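Local coordinates for sulfur oxidation protein soxB (PDB 2WDD), which probably hydrolyses the sulfur-sulfur bond of cysteine S-thiosulfonate groups in the Sox sulfur oxidation pathway, using a site with two manganese ions, at residues K373-E387 with G464-L476. Residues are numbered along the deposited sequence; the frame is centred on the assembly and turned at random. Where two conformers were deposited one is given.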
loop_
_atom_site.group_PDB
_atom_site.type_symbol
_atom_site.label_atom_id
_atom_site.label_comp_id
_atom_site.label_asym_id
_atom_site.label_seq_id
_atom_site.Cartn_x
_atom_site.Cartn_y
_atom_site.Cartn_z
ATOM N N LYS A 373 11.747 0.528 -1.879
ATOM C CA LYS A 373 11.167 -0.528 -1.066
ATOM C C LYS A 373 10.362 -1.586 -1.808
ATOM O O LYS A 373 10.443 -2.771 -1.494
ATOM C CB LYS A 373 10.241 0.107 -0.016
ATOM C CG LYS A 373 9.350 -0.896 0.724
ATOM C CD LYS A 373 10.151 -1.608 1.811
ATOM C CE LYS A 373 9.354 -2.732 2.483
ATOM N NZ LYS A 373 10.015 -3.133 3.767
ATOM N N ARG A 374 9.543 -1.166 -2.766
ATOM C CA ARG A 374 8.651 -2.098 -3.443
ATOM C C ARG A 374 9.288 -3.005 -4.483
ATOM O O ARG A 374 10.059 -2.547 -5.325
ATOM C CB ARG A 374 7.451 -1.362 -4.038
ATOM C CG ARG A 374 6.544 -0.715 -2.999
ATOM C CD ARG A 374 5.083 -1.019 -3.287
ATOM N NE ARG A 374 4.878 -2.427 -3.611
ATOM C CZ ARG A 374 4.059 -2.864 -4.563
ATOM N NH1 ARG A 374 3.936 -4.164 -4.783
ATOM N NH2 ARG A 374 3.344 -2.007 -5.277
ATOM N N ASP A 375 8.939 -4.290 -4.411
ATOM C CA ASP A 375 9.414 -5.305 -5.347
ATOM C C ASP A 375 8.891 -6.654 -4.868
ATOM O O ASP A 375 8.697 -6.852 -3.674
ATOM C CB ASP A 375 10.947 -5.364 -5.392
ATOM C CG ASP A 375 11.458 -6.296 -6.489
ATOM O OD1 ASP A 375 11.273 -5.925 -7.664
ATOM O OD2 ASP A 375 11.956 -7.416 -6.199
ATOM N N THR A 376 8.735 -7.616 -5.766
ATOM C CA THR A 376 8.304 -8.930 -5.279
ATOM C C THR A 376 9.315 -9.526 -4.295
ATOM O O THR A 376 8.931 -10.160 -3.307
ATOM C CB THR A 376 8.132 -9.906 -6.454
ATOM O OG1 THR A 376 7.177 -9.375 -7.374
ATOM C CG2 THR A 376 7.658 -11.288 -5.954
ATOM N N LEU A 377 10.601 -9.387 -4.609
ATOM C CA LEU A 377 11.638 -10.116 -3.903
ATOM C C LEU A 377 12.735 -9.387 -3.165
ATOM O O LEU A 377 13.311 -9.943 -2.218
ATOM C CB LEU A 377 12.338 -11.054 -4.902
ATOM C CG LEU A 377 11.415 -11.999 -5.678
ATOM C CD1 LEU A 377 12.222 -12.714 -6.758
ATOM C CD2 LEU A 377 10.773 -13.010 -4.723
ATOM N N TYR A 378 13.135 -8.227 -3.676
ATOM C CA TYR A 378 14.332 -7.587 -3.166
ATOM C C TYR A 378 14.265 -6.075 -3.321
ATOM O O TYR A 378 13.736 -5.568 -4.300
ATOM C CB TYR A 378 15.540 -8.113 -3.968
ATOM C CG TYR A 378 16.805 -7.305 -3.767
ATOM C CD1 TYR A 378 17.676 -7.596 -2.733
ATOM C CD2 TYR A 378 17.113 -6.245 -4.612
ATOM C CE1 TYR A 378 18.805 -6.817 -2.506
ATOM C CE2 TYR A 378 18.241 -5.451 -4.392
ATOM C CZ TYR A 378 19.087 -5.761 -3.347
ATOM O OH TYR A 378 20.205 -4.988 -3.123
ATOM N N SER A 379 14.831 -5.358 -2.362
ATOM C CA SER A 379 14.898 -3.905 -2.475
ATOM C C SER A 379 16.175 -3.359 -1.827
ATOM O O SER A 379 16.744 -3.974 -0.930
ATOM C CB SER A 379 13.668 -3.237 -1.862
ATOM O OG SER A 379 13.824 -3.107 -0.452
ATOM N N THR A 380 16.619 -2.185 -2.260
ATOM C CA THR A 380 17.825 -1.614 -1.647
ATOM C C THR A 380 17.544 -1.107 -0.241
ATOM O O THR A 380 18.431 -1.171 0.623
ATOM C CB THR A 380 18.443 -0.519 -2.513
ATOM O OG1 THR A 380 17.416 0.416 -2.864
ATOM C CG2 THR A 380 19.075 -1.123 -3.767
ATOM N N TRP A 381 16.327 -0.622 0.011
ATOM C CA TRP A 381 15.989 -0.197 1.367
ATOM C C TRP A 381 16.064 -1.403 2.307
ATOM O O TRP A 381 16.653 -1.315 3.381
ATOM C CB TRP A 381 14.584 0.422 1.455
ATOM C CG TRP A 381 14.134 0.539 2.902
ATOM C CD1 TRP A 381 13.262 -0.286 3.559
ATOM C CD2 TRP A 381 14.689 1.410 3.905
ATOM N NE1 TRP A 381 13.191 0.063 4.892
ATOM C CE2 TRP A 381 14.053 1.104 5.125
ATOM C CE3 TRP A 381 15.618 2.466 3.872
ATOM C CZ2 TRP A 381 14.332 1.795 6.312
ATOM C CZ3 TRP A 381 15.899 3.146 5.051
ATOM C CH2 TRP A 381 15.262 2.805 6.253
ATOM N N ASP A 382 15.474 -2.531 1.915
ATOM C CA ASP A 382 15.479 -3.687 2.807
ATOM C C ASP A 382 16.882 -4.238 3.010
ATOM O O ASP A 382 17.209 -4.762 4.085
ATOM C CB ASP A 382 14.503 -4.764 2.344
ATOM C CG ASP A 382 13.061 -4.317 2.445
ATOM O OD1 ASP A 382 12.644 -3.856 3.530
ATOM O OD2 ASP A 382 12.367 -4.322 1.408
ATOM N N GLN A 383 17.732 -4.099 1.996
ATOM C CA GLN A 383 19.106 -4.527 2.172
ATOM C C GLN A 383 19.780 -3.621 3.203
ATOM O O GLN A 383 20.521 -4.102 4.064
ATOM C CB GLN A 383 19.894 -4.572 0.864
ATOM C CG GLN A 383 21.350 -4.903 1.144
ATOM C CD GLN A 383 22.168 -5.189 -0.081
ATOM O OE1 GLN A 383 21.655 -5.666 -1.086
ATOM N NE2 GLN A 383 23.477 -4.952 0.018
ATOM N N LEU A 384 19.514 -2.319 3.137
ATOM C CA LEU A 384 20.091 -1.389 4.102
ATOM C C LEU A 384 19.701 -1.804 5.523
ATOM O O LEU A 384 20.541 -1.833 6.428
ATOM C CB LEU A 384 19.610 0.036 3.812
ATOM C CG LEU A 384 20.105 1.152 4.732
ATOM C CD1 LEU A 384 19.915 2.504 4.054
ATOM C CD2 LEU A 384 19.360 1.113 6.057
ATOM N N VAL A 385 18.424 -2.134 5.723
ATOM C CA VAL A 385 17.972 -2.554 7.045
ATOM C C VAL A 385 18.734 -3.816 7.473
ATOM O O VAL A 385 19.181 -3.930 8.616
ATOM C CB VAL A 385 16.450 -2.768 7.074
ATOM C CG1 VAL A 385 16.017 -3.399 8.413
ATOM C CG2 VAL A 385 15.722 -1.451 6.834
ATOM N N GLY A 386 18.924 -4.753 6.547
ATOM C CA GLY A 386 19.655 -5.967 6.843
ATOM C C GLY A 386 21.074 -5.658 7.278
ATOM O O GLY A 386 21.566 -6.245 8.242
ATOM N N GLU A 387 21.722 -4.729 6.572
ATOM C CA GLU A 387 23.087 -4.325 6.921
ATOM C C GLU A 387 23.135 -3.629 8.279
ATOM O O GLU A 387 24.077 -3.844 9.060
ATOM C CB GLU A 387 23.667 -3.410 5.842
ATOM C CG GLU A 387 23.856 -4.122 4.502
ATOM C CD GLU A 387 24.516 -3.244 3.460
ATOM O OE1 GLU A 387 24.989 -2.145 3.817
ATOM O OE2 GLU A 387 24.578 -3.657 2.289
ATOM N N GLY A 464 1.147 -10.696 -4.093
ATOM C CA GLY A 464 1.813 -10.166 -2.917
ATOM C C GLY A 464 3.323 -10.286 -2.987
ATOM O O GLY A 464 3.860 -10.928 -3.885
ATOM N N ASP A 465 4.001 -9.658 -2.030
ATOM C CA ASP A 465 5.453 -9.659 -1.970
ATOM C C ASP A 465 6.046 -10.538 -0.868
ATOM O O ASP A 465 5.474 -10.733 0.208
ATOM C CB ASP A 465 6.000 -8.233 -1.897
ATOM C CG ASP A 465 5.356 -7.315 -2.918
ATOM O OD1 ASP A 465 5.329 -7.677 -4.114
ATOM O OD2 ASP A 465 4.856 -6.244 -2.521
ATOM N N VAL A 466 7.242 -11.014 -1.171
ATOM C CA VAL A 466 8.027 -11.985 -0.398
ATOM C C VAL A 466 9.026 -11.343 0.557
ATOM O O VAL A 466 9.805 -10.468 0.161
ATOM C CB VAL A 466 8.813 -12.910 -1.349
ATOM C CG1 VAL A 466 9.598 -13.988 -0.569
ATOM C CG2 VAL A 466 7.882 -13.536 -2.382
ATOM N N SER A 467 9.012 -11.799 1.807
ATOM C CA SER A 467 9.946 -11.327 2.825
ATOM C C SER A 467 11.360 -11.302 2.246
ATOM O O SER A 467 11.750 -12.222 1.511
ATOM C CB SER A 467 9.914 -12.290 4.018
ATOM O OG SER A 467 10.855 -11.921 5.013
ATOM N N ARG A 468 12.117 -10.262 2.581
ATOM C CA ARG A 468 13.495 -10.130 2.112
ATOM C C ARG A 468 14.404 -10.688 3.189
ATOM O O ARG A 468 14.282 -10.318 4.350
ATOM C CB ARG A 468 13.836 -8.666 1.843
ATOM C CG ARG A 468 12.999 -8.037 0.729
ATOM C CD ARG A 468 11.591 -7.616 1.198
ATOM N NE ARG A 468 11.105 -6.548 0.334
ATOM C CZ ARG A 468 10.471 -6.728 -0.826
ATOM N NH1 ARG A 468 10.106 -7.947 -1.226
ATOM N NH2 ARG A 468 10.166 -5.665 -1.560
ATOM N N VAL A 469 15.281 -11.611 2.813
ATOM C CA VAL A 469 16.146 -12.262 3.786
ATOM C C VAL A 469 17.607 -11.954 3.535
ATOM O O VAL A 469 18.251 -12.554 2.676
ATOM C CB VAL A 469 15.899 -13.775 3.860
ATOM C CG1 VAL A 469 16.532 -14.327 5.133
ATOM C CG2 VAL A 469 14.398 -14.078 3.820
ATOM N N PHE A 470 18.105 -10.971 4.263
ATOM C CA PHE A 470 19.494 -10.571 4.104
ATOM C C PHE A 470 20.373 -11.608 4.783
ATOM O O PHE A 470 20.128 -11.968 5.938
ATOM C CB PHE A 470 19.719 -9.204 4.732
ATOM C CG PHE A 470 21.084 -8.647 4.472
ATOM C CD1 PHE A 470 21.511 -8.387 3.176
ATOM C CD2 PHE A 470 21.944 -8.399 5.523
ATOM C CE1 PHE A 470 22.780 -7.900 2.940
ATOM C CE2 PHE A 470 23.218 -7.897 5.287
ATOM C CZ PHE A 470 23.632 -7.651 4.004
ATOM N N GLY A 471 21.382 -12.096 4.065
ATOM C CA GLY A 471 22.277 -13.125 4.578
ATOM C C GLY A 471 22.053 -14.464 3.896
ATOM O O GLY A 471 22.785 -15.429 4.114
ATOM N N LEU A 472 21.037 -14.513 3.050
ATOM C CA LEU A 472 20.677 -15.725 2.344
ATOM C C LEU A 472 20.554 -15.439 0.846
ATOM O O LEU A 472 20.351 -14.288 0.431
ATOM C CB LEU A 472 19.323 -16.200 2.919
ATOM C CG LEU A 472 18.419 -17.220 2.248
ATOM C CD1 LEU A 472 17.534 -17.851 3.316
ATOM C CD2 LEU A 472 17.578 -16.536 1.192
ATOM N N ARG A 473 20.715 -16.488 0.050
ATOM C CA ARG A 473 20.560 -16.430 -1.401
ATOM C C ARG A 473 19.755 -17.669 -1.792
ATOM O O ARG A 473 19.882 -18.718 -1.151
ATOM C CB ARG A 473 21.924 -16.459 -2.102
ATOM C CG ARG A 473 22.577 -15.098 -2.243
ATOM C CD ARG A 473 24.025 -15.207 -2.706
ATOM N NE ARG A 473 24.156 -15.841 -4.015
ATOM C CZ ARG A 473 24.358 -15.181 -5.152
ATOM N NH1 ARG A 473 24.436 -13.857 -5.150
ATOM N NH2 ARG A 473 24.480 -15.844 -6.296
ATOM N N TYR A 474 18.913 -17.552 -2.809
ATOM C CA TYR A 474 18.118 -18.692 -3.240
ATOM C C TYR A 474 17.657 -18.558 -4.677
ATOM O O TYR A 474 17.830 -17.507 -5.307
ATOM C CB TYR A 474 16.915 -18.927 -2.303
ATOM C CG TYR A 474 15.805 -17.882 -2.364
ATOM C CD1 TYR A 474 14.596 -18.159 -2.993
ATOM C CD2 TYR A 474 15.921 -16.667 -1.684
ATOM C CE1 TYR A 474 13.549 -17.240 -3.000
ATOM C CE2 TYR A 474 14.883 -15.735 -1.694
ATOM C CZ TYR A 474 13.706 -16.018 -2.364
ATOM O OH TYR A 474 12.689 -15.075 -2.395
ATOM N N VAL A 475 17.141 -19.658 -5.208
ATOM C CA VAL A 475 16.596 -19.699 -6.550
ATOM C C VAL A 475 15.099 -19.874 -6.377
ATOM O O VAL A 475 14.648 -20.695 -5.567
ATOM C CB VAL A 475 17.188 -20.859 -7.379
ATOM C CG1 VAL A 475 16.495 -20.957 -8.720
ATOM C CG2 VAL A 475 18.684 -20.666 -7.568
ATOM N N LEU A 476 14.336 -19.060 -7.098
ATOM C CA LEU A 476 12.889 -19.114 -7.031
ATOM C C LEU A 476 12.369 -19.518 -8.391
ATOM O O LEU A 476 12.792 -18.964 -9.404
ATOM C CB LEU A 476 12.322 -17.731 -6.702
ATOM C CG LEU A 476 10.799 -17.620 -6.766
ATOM C CD1 LEU A 476 10.172 -18.357 -5.576
ATOM C CD2 LEU A 476 10.357 -16.148 -6.809
HETATM O O HOH W 1 6.863 -4.612 -1.950
HETATM O O HOH W 2 4.948 -9.112 -6.285
HETATM O O HOH W 3 12.809 -12.569 -1.097
#
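Arg468 reaches from strand 468-470 into the loop 373-379, and its guanidinium is held at the edge by backbone carbonyls. Arg468 NH2 donates to Lys373 O (2.9 Å) and, together with NH1, grips Asp375 O end-on, both nitrogens arriving from one face of that carbonyl. A bend at chi2 (80°) carries the chain past Asp382, whose OD2 takes Arg468 NE at 2.8 Å from one face of the carboxylate and the Ser379 hydroxyl from the other. Ser379 also N-caps helix 380-392 by accepting from Asp382 N, while Lys373 NZ binds Asp382 OD1 on its syn lone pair; these charges probably keep the carboxylate ionised. Beside this buried network Val466 N bonds Thr376 O (2.9 Å), and Leu377 CD2 packs on Val466 CG2 (3.8 Å) and Leu476 CD2. Water 3 links Leu377 O, Ser467 O and Tyr474 OH. The partly exposed flank is held by van der Waals contact alone: the Phe470 ring fits close against Gly386, which lacks a side chain, bordered toward solvent by the CG methylenes of Gln383 and Glu387. At the loop's other end Arg374 NH1 meets Asp465 OD2 in a salt bridge (3.2 Å), less certain because both have two conformers; Asp465 also binds Arg405, and water 1 joins its OD2 to Asp375 N. This end faces the metal site, the Arg374 side chain, as modelled, near the manganese ligand His288 and about 9 Å from a manganese ion. Within the 5'-nucleotidase C-terminal domain, helix 380-392 thus lies beside strand 468-470, which pairs antiparallel with strand 398-401; strand 548-550 packs against Leu377, and helix 439-453 against Val466.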